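Local structure of APL1 (Anopheles gambiae, 3O6N) at residues L238-L250 / E259-Q272. The protein probably joins the leucine-rich repeat protein LRIM1 in a complex that regulates complement-like immunity in the mosquito. Sequence-based numbering, arbitrary orientation. Where two conformers were deposited one is given.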
ATOM      1  N   LEU A 238      14.433   8.143  -0.757  1.00 15.08           N
ATOM      2  CA  LEU A 238      15.401   7.449   0.090  1.00 16.22           C
ATOM      3  C   LEU A 238      16.815   7.530  -0.475  1.00 18.78           C
ATOM      4  O   LEU A 238      17.023   7.390  -1.675  1.00 18.17           O
ATOM      5  CB  LEU A 238      14.995   5.986   0.274  1.00 15.35           C
ATOM      6  CG  LEU A 238      13.684   5.789   1.045  1.00 16.80           C
ATOM      7  CD1 LEU A 238      13.211   4.347   0.944  1.00 20.48           C
ATOM      8  CD2 LEU A 238      13.866   6.214   2.492  1.00 17.22           C
ATOM      9  N   THR A 239      17.781   7.766   0.405  1.00 16.44           N
ATOM     10  CA  THR A 239      19.178   7.874  -0.002  1.00 19.86           C
ATOM     11  C   THR A 239      20.061   6.841   0.687  1.00 18.48           C
ATOM     12  O   THR A 239      21.246   6.724   0.372  1.00 19.26           O
ATOM     13  CB  THR A 239      19.745   9.267   0.303  1.00 22.79           C
ATOM     14  OG1 THR A 239      19.633   9.523   1.709  1.00 18.67           O
ATOM     15  CG2 THR A 239      18.987  10.331  -0.480  1.00 22.78           C
ATOM     16  N   ASP A 240      19.492   6.100   1.633  1.00 15.44           N
ATOM     17  CA  ASP A 240      20.248   5.051   2.311  1.00 20.70           C
ATOM     18  C   ASP A 240      19.389   3.816   2.565  1.00 18.14           C
ATOM     19  O   ASP A 240      18.170   3.850   2.386  1.00 20.28           O
ATOM     20  CB  ASP A 240      20.854   5.571   3.621  1.00 26.33           C
ATOM     21  CG  ASP A 240      19.855   5.599   4.759  1.00 37.79           C
ATOM     22  OD1 ASP A 240      18.674   5.938   4.519  1.00 39.53           O
ATOM     23  OD2 ASP A 240      20.251   5.271   5.897  1.00 43.83           O
ATOM     24  N   THR A 241      20.030   2.730   2.988  1.00 17.45           N
ATOM     25  CA  THR A 241      19.336   1.461   3.185  1.00 17.47           C
ATOM     26  C   THR A 241      19.708   0.773   4.500  1.00 18.14           C
ATOM     27  O   THR A 241      19.264  -0.342   4.759  1.00 19.21           O
ATOM     28  CB  THR A 241      19.643   0.476   2.046  1.00 19.96           C
ATOM     29  OG1 THR A 241      21.061   0.400   1.856  1.00 24.99           O
ATOM     30  CG2 THR A 241      18.983   0.926   0.744  1.00 19.56           C
ATOM     31  N   ALA A 242      20.525   1.431   5.319  1.00 19.04           N
ATOM     32  CA  ALA A 242      21.016   0.826   6.560  1.00 22.65           C
ATOM     33  C   ALA A 242      19.891   0.326   7.468  1.00 21.87           C
ATOM     34  O   ALA A 242      20.023  -0.708   8.126  1.00 18.63           O
ATOM     35  CB  ALA A 242      21.911   1.806   7.310  1.00 26.43           C
ATOM     36  N   TRP A 243      18.788   1.066   7.493  1.00 19.96           N
ATOM     37  CA  TRP A 243      17.632   0.725   8.317  1.00 19.26           C
ATOM     38  C   TRP A 243      17.049  -0.658   8.001  1.00 15.59           C
ATOM     39  O   TRP A 243      16.300  -1.214   8.792  1.00 16.69           O
ATOM     40  CB  TRP A 243      16.553   1.801   8.161  1.00 20.64           C
ATOM     41  CG  TRP A 243      16.344   2.179   6.735  1.00 19.29           C
ATOM     42  CD1 TRP A 243      16.969   3.181   6.052  1.00 19.75           C
ATOM     43  CD2 TRP A 243      15.467   1.544   5.803  1.00 19.03           C
ATOM     44  NE1 TRP A 243      16.530   3.214   4.753  1.00 19.97           N
ATOM     45  CE2 TRP A 243      15.607   2.215   4.572  1.00 20.80           C
ATOM     46  CE3 TRP A 243      14.572   0.473   5.889  1.00 19.77           C
ATOM     47  CZ2 TRP A 243      14.883   1.857   3.439  1.00 18.75           C
ATOM     48  CZ3 TRP A 243      13.858   0.113   4.760  1.00 19.78           C
ATOM     49  CH2 TRP A 243      14.019   0.802   3.551  1.00 16.40           C
ATOM     50  N   LEU A 244      17.393  -1.216   6.845  1.00 16.16           N
ATOM     51  CA  LEU A 244      16.910  -2.548   6.478  1.00 12.81           C
ATOM     52  C   LEU A 244      17.354  -3.640   7.458  1.00 15.43           C
ATOM     53  O   LEU A 244      16.748  -4.712   7.525  1.00 15.81           O
ATOM     54  CB  LEU A 244      17.348  -2.904   5.051  1.00 16.52           C
ATOM     55  CG  LEU A 244      16.507  -2.289   3.931  1.00 18.07           C
ATOM     56  CD1 LEU A 244      17.171  -2.491   2.572  1.00 19.99           C
ATOM     57  CD2 LEU A 244      15.099  -2.867   3.933  1.00 18.99           C
ATOM     58  N   LEU A 245      18.410  -3.360   8.215  0.56 15.70           N
ATOM     59  CA  LEU A 245      18.939  -4.314   9.182  0.56 19.62           C
ATOM     60  C   LEU A 245      17.907  -4.630  10.258  0.56 20.86           C
ATOM     61  O   LEU A 245      17.994  -5.651  10.938  0.56 20.08           O
ATOM     62  CB  LEU A 245      20.203  -3.753   9.839  0.56 21.45           C
ATOM     63  CG  LEU A 245      21.121  -4.774  10.512  0.56 23.47           C
ATOM     64  CD1 LEU A 245      21.766  -5.666   9.460  0.56 20.36           C
ATOM     65  CD2 LEU A 245      22.182  -4.075  11.343  0.56 28.09           C
ATOM     66  N   ASN A 246      16.926  -3.747  10.406  1.00 16.14           N
ATOM     67  CA  ASN A 246      15.924  -3.893  11.457  1.00 16.73           C
ATOM     68  C   ASN A 246      14.731  -4.767  11.082  1.00 17.56           C
ATOM     69  O   ASN A 246      13.821  -4.959  11.891  1.00 15.82           O
ATOM     70  CB  ASN A 246      15.457  -2.517  11.916  1.00 18.93           C
ATOM     71  CG  ASN A 246      16.558  -1.747  12.612  1.00 27.03           C
ATOM     72  OD1 ASN A 246      17.470  -2.343  13.181  1.00 25.78           O
ATOM     73  ND2 ASN A 246      16.483  -0.424  12.569  1.00 29.29           N
ATOM     74  N   TYR A 247      14.747  -5.310   9.866  1.00 13.50           N
ATOM     75  CA  TYR A 247      13.603  -6.062   9.346  1.00 15.69           C
ATOM     76  C   TYR A 247      14.013  -7.418   8.777  1.00 17.48           C
ATOM     77  O   TYR A 247      13.924  -7.649   7.570  1.00 16.11           O
ATOM     78  CB  TYR A 247      12.834  -5.203   8.326  1.00 14.63           C
ATOM     79  CG  TYR A 247      12.540  -3.844   8.912  1.00 15.54           C
ATOM     80  CD1 TYR A 247      11.583  -3.697   9.911  1.00 13.75           C
ATOM     81  CD2 TYR A 247      13.256  -2.722   8.521  1.00 16.03           C
ATOM     82  CE1 TYR A 247      11.333  -2.468  10.487  1.00 16.11           C
ATOM     83  CE2 TYR A 247      13.009  -1.482   9.093  1.00 18.07           C
ATOM     84  CZ  TYR A 247      12.043  -1.365  10.075  1.00 16.95           C
ATOM     85  OH  TYR A 247      11.790  -0.144  10.652  1.00 17.87           O
ATOM     86  N   PRO A 248      14.452  -8.327   9.662  1.00 16.65           N
ATOM     87  CA  PRO A 248      15.028  -9.621   9.278  1.00 16.55           C
ATOM     88  C   PRO A 248      14.023 -10.582   8.641  1.00 18.84           C
ATOM     89  O   PRO A 248      14.429 -11.564   8.012  1.00 17.36           O
ATOM     90  CB  PRO A 248      15.551 -10.180  10.607  1.00 17.13           C
ATOM     91  CG  PRO A 248      14.673  -9.549  11.642  1.00 16.52           C
ATOM     92  CD  PRO A 248      14.389  -8.163  11.129  1.00 19.27           C
ATOM     93  N   GLY A 249      12.733 -10.297   8.774  1.00 20.36           N
ATOM     94  CA  GLY A 249      11.715 -11.169   8.214  1.00 16.53           C
ATOM     95  C   GLY A 249      11.229 -10.809   6.818  1.00 15.12           C
ATOM     96  O   GLY A 249      10.345 -11.475   6.282  1.00 15.37           O
ATOM     97  N   LEU A 250      11.796  -9.764   6.222  1.00 13.19           N
ATOM     98  CA  LEU A 250      11.322  -9.297   4.921  1.00 16.54           C
ATOM     99  C   LEU A 250      11.381 -10.379   3.846  1.00 16.68           C
ATOM    100  O   LEU A 250      12.367 -11.104   3.735  1.00 14.17           O
ATOM    101  CB  LEU A 250      12.112  -8.073   4.456  1.00 13.55           C
ATOM    102  CG  LEU A 250      11.721  -6.719   5.038  1.00 15.39           C
ATOM    103  CD1 LEU A 250      12.717  -5.650   4.590  1.00 16.72           C
ATOM    104  CD2 LEU A 250      10.299  -6.355   4.611  1.00 13.45           C
ATOM    105  N   GLU A 259      16.415   7.529  -4.487  1.00 19.31           N
ATOM    106  CA  GLU A 259      17.654   8.230  -4.812  1.00 21.65           C
ATOM    107  C   GLU A 259      18.897   7.467  -4.367  1.00 17.65           C
ATOM    108  O   GLU A 259      19.903   8.067  -3.994  1.00 18.35           O
ATOM    109  CB  GLU A 259      17.649   9.626  -4.190  1.00 24.14           C
ATOM    110  CG  GLU A 259      16.394  10.427  -4.506  1.00 32.01           C
ATOM    111  CD  GLU A 259      16.455  11.837  -3.959  1.00 42.41           C
ATOM    112  OE1 GLU A 259      17.563  12.409  -3.912  1.00 50.18           O
ATOM    113  OE2 GLU A 259      15.397  12.372  -3.570  1.00 39.59           O
ATOM    114  N   LEU A 260      18.828   6.142  -4.414  1.00 15.30           N
ATOM    115  CA  LEU A 260      19.932   5.315  -3.945  1.00 13.99           C
ATOM    116  C   LEU A 260      21.079   5.339  -4.949  1.00 18.48           C
ATOM    117  O   LEU A 260      20.863   5.240  -6.154  1.00 20.06           O
ATOM    118  CB  LEU A 260      19.464   3.876  -3.727  1.00 18.21           C
ATOM    119  CG  LEU A 260      18.332   3.684  -2.716  1.00 20.41           C
ATOM    120  CD1 LEU A 260      17.914   2.222  -2.671  1.00 19.02           C
ATOM    121  CD2 LEU A 260      18.751   4.178  -1.330  1.00 22.33           C
ATOM    122  N   GLU A 261      22.300   5.467  -4.446  1.00 17.21           N
ATOM    123  CA  GLU A 261      23.469   5.560  -5.314  1.00 19.02           C
ATOM    124  C   GLU A 261      24.337   4.315  -5.250  1.00 19.35           C
ATOM    125  O   GLU A 261      25.160   4.079  -6.134  1.00 20.07           O
ATOM    126  CB  GLU A 261      24.289   6.804  -4.976  1.00 23.75           C
ATOM    127  CG  GLU A 261      23.534   8.097  -5.224  1.00 28.68           C
ATOM    128  CD  GLU A 261      24.342   9.321  -4.856  1.00 38.05           C
ATOM    129  OE1 GLU A 261      25.518   9.164  -4.467  1.00 37.02           O
ATOM    130  OE2 GLU A 261      23.798  10.441  -4.957  1.00 42.63           O
ATOM    131  N   LYS A 262      24.164   3.523  -4.200  1.00 21.08           N
ATOM    132  CA  LYS A 262      24.851   2.243  -4.116  1.00 23.28           C
ATOM    133  C   LYS A 262      24.069   1.227  -3.296  1.00 23.34           C
ATOM    134  O   LYS A 262      23.278   1.586  -2.425  1.00 26.07           O
ATOM    135  CB  LYS A 262      26.267   2.413  -3.560  1.00 29.20           C
ATOM    136  CG  LYS A 262      26.331   2.946  -2.143  1.00 41.60           C
ATOM    137  CD  LYS A 262      27.773   3.207  -1.736  1.00 48.25           C
ATOM    138  CE  LYS A 262      27.858   3.828  -0.351  1.00 54.68           C
ATOM    139  NZ  LYS A 262      29.251   4.247  -0.019  1.00 58.26           N
ATOM    140  N   ILE A 263      24.289  -0.045  -3.606  1.00 19.90           N
ATOM    141  CA  ILE A 263      23.726  -1.145  -2.840  1.00 20.58           C
ATOM    142  C   ILE A 263      24.861  -2.046  -2.364  1.00 27.04           C
ATOM    143  O   ILE A 263      25.612  -2.594  -3.173  1.00 25.64           O
ATOM    144  CB  ILE A 263      22.724  -1.971  -3.673  1.00 18.37           C
ATOM    145  CG1 ILE A 263      21.441  -1.171  -3.928  1.00 18.71           C
ATOM    146  CG2 ILE A 263      22.394  -3.281  -2.964  1.00 19.77           C
ATOM    147  CD1 ILE A 263      20.612  -0.911  -2.665  1.00 22.46           C
ATOM    148  N   MET A 264      24.995  -2.172  -1.048  1.00 21.09           N
ATOM    149  CA  MET A 264      26.006  -3.033  -0.441  1.00 21.58           C
ATOM    150  C   MET A 264      25.324  -4.176   0.295  1.00 21.17           C
ATOM    151  O   MET A 264      24.139  -4.101   0.600  1.00 18.91           O
ATOM    152  CB  MET A 264      26.869  -2.244   0.548  1.00 25.29           C
ATOM    153  CG  MET A 264      27.783  -1.213  -0.090  1.00 33.12           C
ATOM    154  SD  MET A 264      29.178  -1.956  -0.962  1.00 38.25           S
ATOM    155  CE  MET A 264      29.999  -0.491  -1.587  1.00 81.02           C
ATOM    156  N   TYR A 265      26.080  -5.224   0.601  1.00 19.89           N
ATOM    157  CA  TYR A 265      25.503  -6.399   1.239  1.00 18.48           C
ATOM    158  C   TYR A 265      25.223  -6.179   2.729  1.00 19.35           C
ATOM    159  O   TYR A 265      24.404  -6.877   3.325  1.00 18.47           O
ATOM    160  CB  TYR A 265      26.430  -7.600   1.052  1.00 20.56           C
ATOM    161  CG  TYR A 265      27.803  -7.408   1.659  1.00 23.05           C
ATOM    162  CD1 TYR A 265      28.027  -7.644   3.011  1.00 23.50           C
ATOM    163  CD2 TYR A 265      28.876  -6.992   0.880  1.00 24.62           C
ATOM    164  CE1 TYR A 265      29.283  -7.469   3.567  1.00 26.07           C
ATOM    165  CE2 TYR A 265      30.134  -6.817   1.430  1.00 23.71           C
ATOM    166  CZ  TYR A 265      30.331  -7.054   2.770  1.00 30.23           C
ATOM    167  OH  TYR A 265      31.583  -6.878   3.308  1.00 34.41           O
ATOM    168  N   HIS A 266      25.893  -5.200   3.325  1.00 21.39           N
ATOM    169  CA  HIS A 266      25.830  -5.014   4.778  1.00 21.85           C
ATOM    170  C   HIS A 266      24.416  -4.959   5.369  1.00 21.79           C
ATOM    171  O   HIS A 266      24.129  -5.660   6.335  1.00 21.55           O
ATOM    172  CB  HIS A 266      26.654  -3.798   5.209  1.00 23.33           C
ATOM    173  CG  HIS A 266      28.112  -3.925   4.901  1.00 28.83           C
ATOM    174  ND1 HIS A 266      28.689  -3.369   3.779  1.00 33.92           N
ATOM    175  CD2 HIS A 266      29.108  -4.565   5.558  1.00 31.81           C
ATOM    176  CE1 HIS A 266      29.979  -3.652   3.766  1.00 35.45           C
ATOM    177  NE2 HIS A 266      30.259  -4.376   4.833  1.00 37.11           N
ATOM    178  N   PRO A 267      23.528  -4.136   4.790  1.00 21.95           N
ATOM    179  CA  PRO A 267      22.182  -3.992   5.359  1.00 23.46           C
ATOM    180  C   PRO A 267      21.332  -5.260   5.256  1.00 21.25           C
ATOM    181  O   PRO A 267      20.289  -5.332   5.903  1.00 18.48           O
ATOM    182  CB  PRO A 267      21.557  -2.886   4.503  1.00 25.48           C
ATOM    183  CG  PRO A 267      22.708  -2.162   3.898  1.00 25.25           C
ATOM    184  CD  PRO A 267      23.750  -3.208   3.669  1.00 22.13           C
ATOM    185  N   PHE A 268      21.770  -6.234   4.460  1.00 18.20           N
ATOM    186  CA  PHE A 268      20.970  -7.424   4.186  1.00 14.83           C
ATOM    187  C   PHE A 268      21.443  -8.678   4.926  1.00 14.96           C
ATOM    188  O   PHE A 268      20.838  -9.738   4.791  1.00 19.80           O
ATOM    189  CB  PHE A 268      20.949  -7.707   2.672  1.00 20.00           C
ATOM    190  CG  PHE A 268      20.391  -6.573   1.849  1.00 20.40           C
ATOM    191  CD1 PHE A 268      19.030  -6.477   1.611  1.00 17.26           C
ATOM    192  CD2 PHE A 268      21.226  -5.600   1.325  1.00 18.52           C
ATOM    193  CE1 PHE A 268      18.511  -5.437   0.862  1.00 16.41           C
ATOM    194  CE2 PHE A 268      20.713  -4.553   0.574  1.00 16.69           C
ATOM    195  CZ  PHE A 268      19.351  -4.473   0.344  1.00 14.16           C
ATOM    196  N   VAL A 269      22.513  -8.560   5.707  1.00 21.54           N
ATOM    197  CA  VAL A 269      23.129  -9.737   6.318  1.00 25.72           C
ATOM    198  C   VAL A 269      22.223 -10.456   7.317  1.00 27.93           C
ATOM    199  O   VAL A 269      22.454 -11.622   7.646  1.00 26.42           O
ATOM    200  CB  VAL A 269      24.470  -9.401   7.017  1.00 27.52           C
ATOM    201  CG1 VAL A 269      25.461  -8.814   6.021  1.00 28.07           C
ATOM    202  CG2 VAL A 269      24.241  -8.455   8.184  1.00 28.29           C
ATOM    203  N   LYS A 270      21.201  -9.761   7.806  1.00 23.11           N
ATOM    204  CA  LYS A 270      20.292 -10.345   8.788  1.00 24.77           C
ATOM    205  C   LYS A 270      19.020 -10.873   8.140  1.00 24.16           C
ATOM    206  O   LYS A 270      18.137 -11.393   8.826  1.00 21.07           O
ATOM    207  CB  LYS A 270      19.931  -9.328   9.875  1.00 28.96           C
ATOM    208  CG  LYS A 270      21.118  -8.803  10.660  1.00 33.48           C
ATOM    209  CD  LYS A 270      21.951  -9.933  11.230  1.00 43.52           C
ATOM    210  CE  LYS A 270      23.135  -9.394  12.021  1.00 53.02           C
ATOM    211  NZ  LYS A 270      24.200 -10.422  12.217  1.00 54.66           N
ATOM    212  N   MET A 271      18.922 -10.730   6.821  1.00 20.40           N
ATOM    213  CA  MET A 271      17.753 -11.206   6.091  1.00 21.46           C
ATOM    214  C   MET A 271      17.709 -12.730   6.109  1.00 27.99           C
ATOM    215  O   MET A 271      18.624 -13.391   5.623  1.00 30.17           O
ATOM    216  CB  MET A 271      17.780 -10.709   4.646  1.00 19.42           C
ATOM    217  CG  MET A 271      17.800  -9.192   4.497  1.00 18.90           C
ATOM    218  SD  MET A 271      16.184  -8.464   4.798  1.00 22.78           S
ATOM    219  CE  MET A 271      16.519  -6.715   4.596  1.00 17.11           C
ATOM    220  N   GLN A 272      16.637 -13.284   6.662  1.00 24.29           N
ATOM    221  CA  GLN A 272      16.497 -14.731   6.772  1.00 23.04           C
ATOM    222  C   GLN A 272      15.767 -15.351   5.583  1.00 24.22           C
ATOM    223  O   GLN A 272      15.933 -16.534   5.298  1.00 25.68           O
ATOM    224  CB  GLN A 272      15.745 -15.083   8.056  1.00 31.58           C
ATOM    225  CG  GLN A 272      16.474 -14.706   9.331  1.00 40.83           C
ATOM    226  CD  GLN A 272      15.537 -14.603  10.518  1.00 48.72           C
ATOM    227  OE1 GLN A 272      15.130 -13.507  10.906  1.00 56.11           O
ATOM    228  NE2 GLN A 272      15.183 -15.745  11.098  1.00 48.55           N
TER
HETATM  229  O   HOH W   1      22.836   5.296  -1.702  1.00 27.76           O
HETATM  230  O   HOH W   2      22.051   2.360  -0.113  1.00 22.46           O
HETATM  231  O   HOH W   3      23.070  -1.039   0.702  1.00 30.02           O
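Leu244 and Met271 meet at the apolar centre, where two successive coils of the leucine-rich repeat solenoid stack through the segments that follow their parallel strands 230-232 and 252-254. The chain of Met271, bent at its second torsion (chi2 -76°), brings CE to 3.9 Å from Leu244 CB and within reach of Leu250 CD1, while SD faces the carbonyl of Tyr247. One branch of Leu244, CD1, comes obliquely to the Phe268 ring, 3.7 Å from CE1. Pro267 slides its ring against Thr241, CB lying 3.4 Å from Thr241 O, an oxygen that already accepts the N-H of Leu244 in the 3-10 turn. The methyl CG2 of Thr241 packs on both methyls of Leu260, and Leu260 CD2 presses on the peptide between Thr239 and Asp240. Farther out, one conformer of Leu245 lies beside the aliphatic part of Lys270, a doubtful contact.

Water-mediated and direct bonds close the polar edges. With OG1 between its backbone N and carbonyl carbon (chi1 50°), Thr241 holds two waters, one bonded to Lys262 O and the other to Met264 N; a third water links Thr239 O to Glu261 N. Glu259 N donates to Leu238 O, and the carboxylate of Glu259 turns to Asn237. At the far end, Gln272 N donates to Pro248 O (3.1 Å). The amide oxygen OE1 of Gln272 lies 3.4 Å from Pro248 CB.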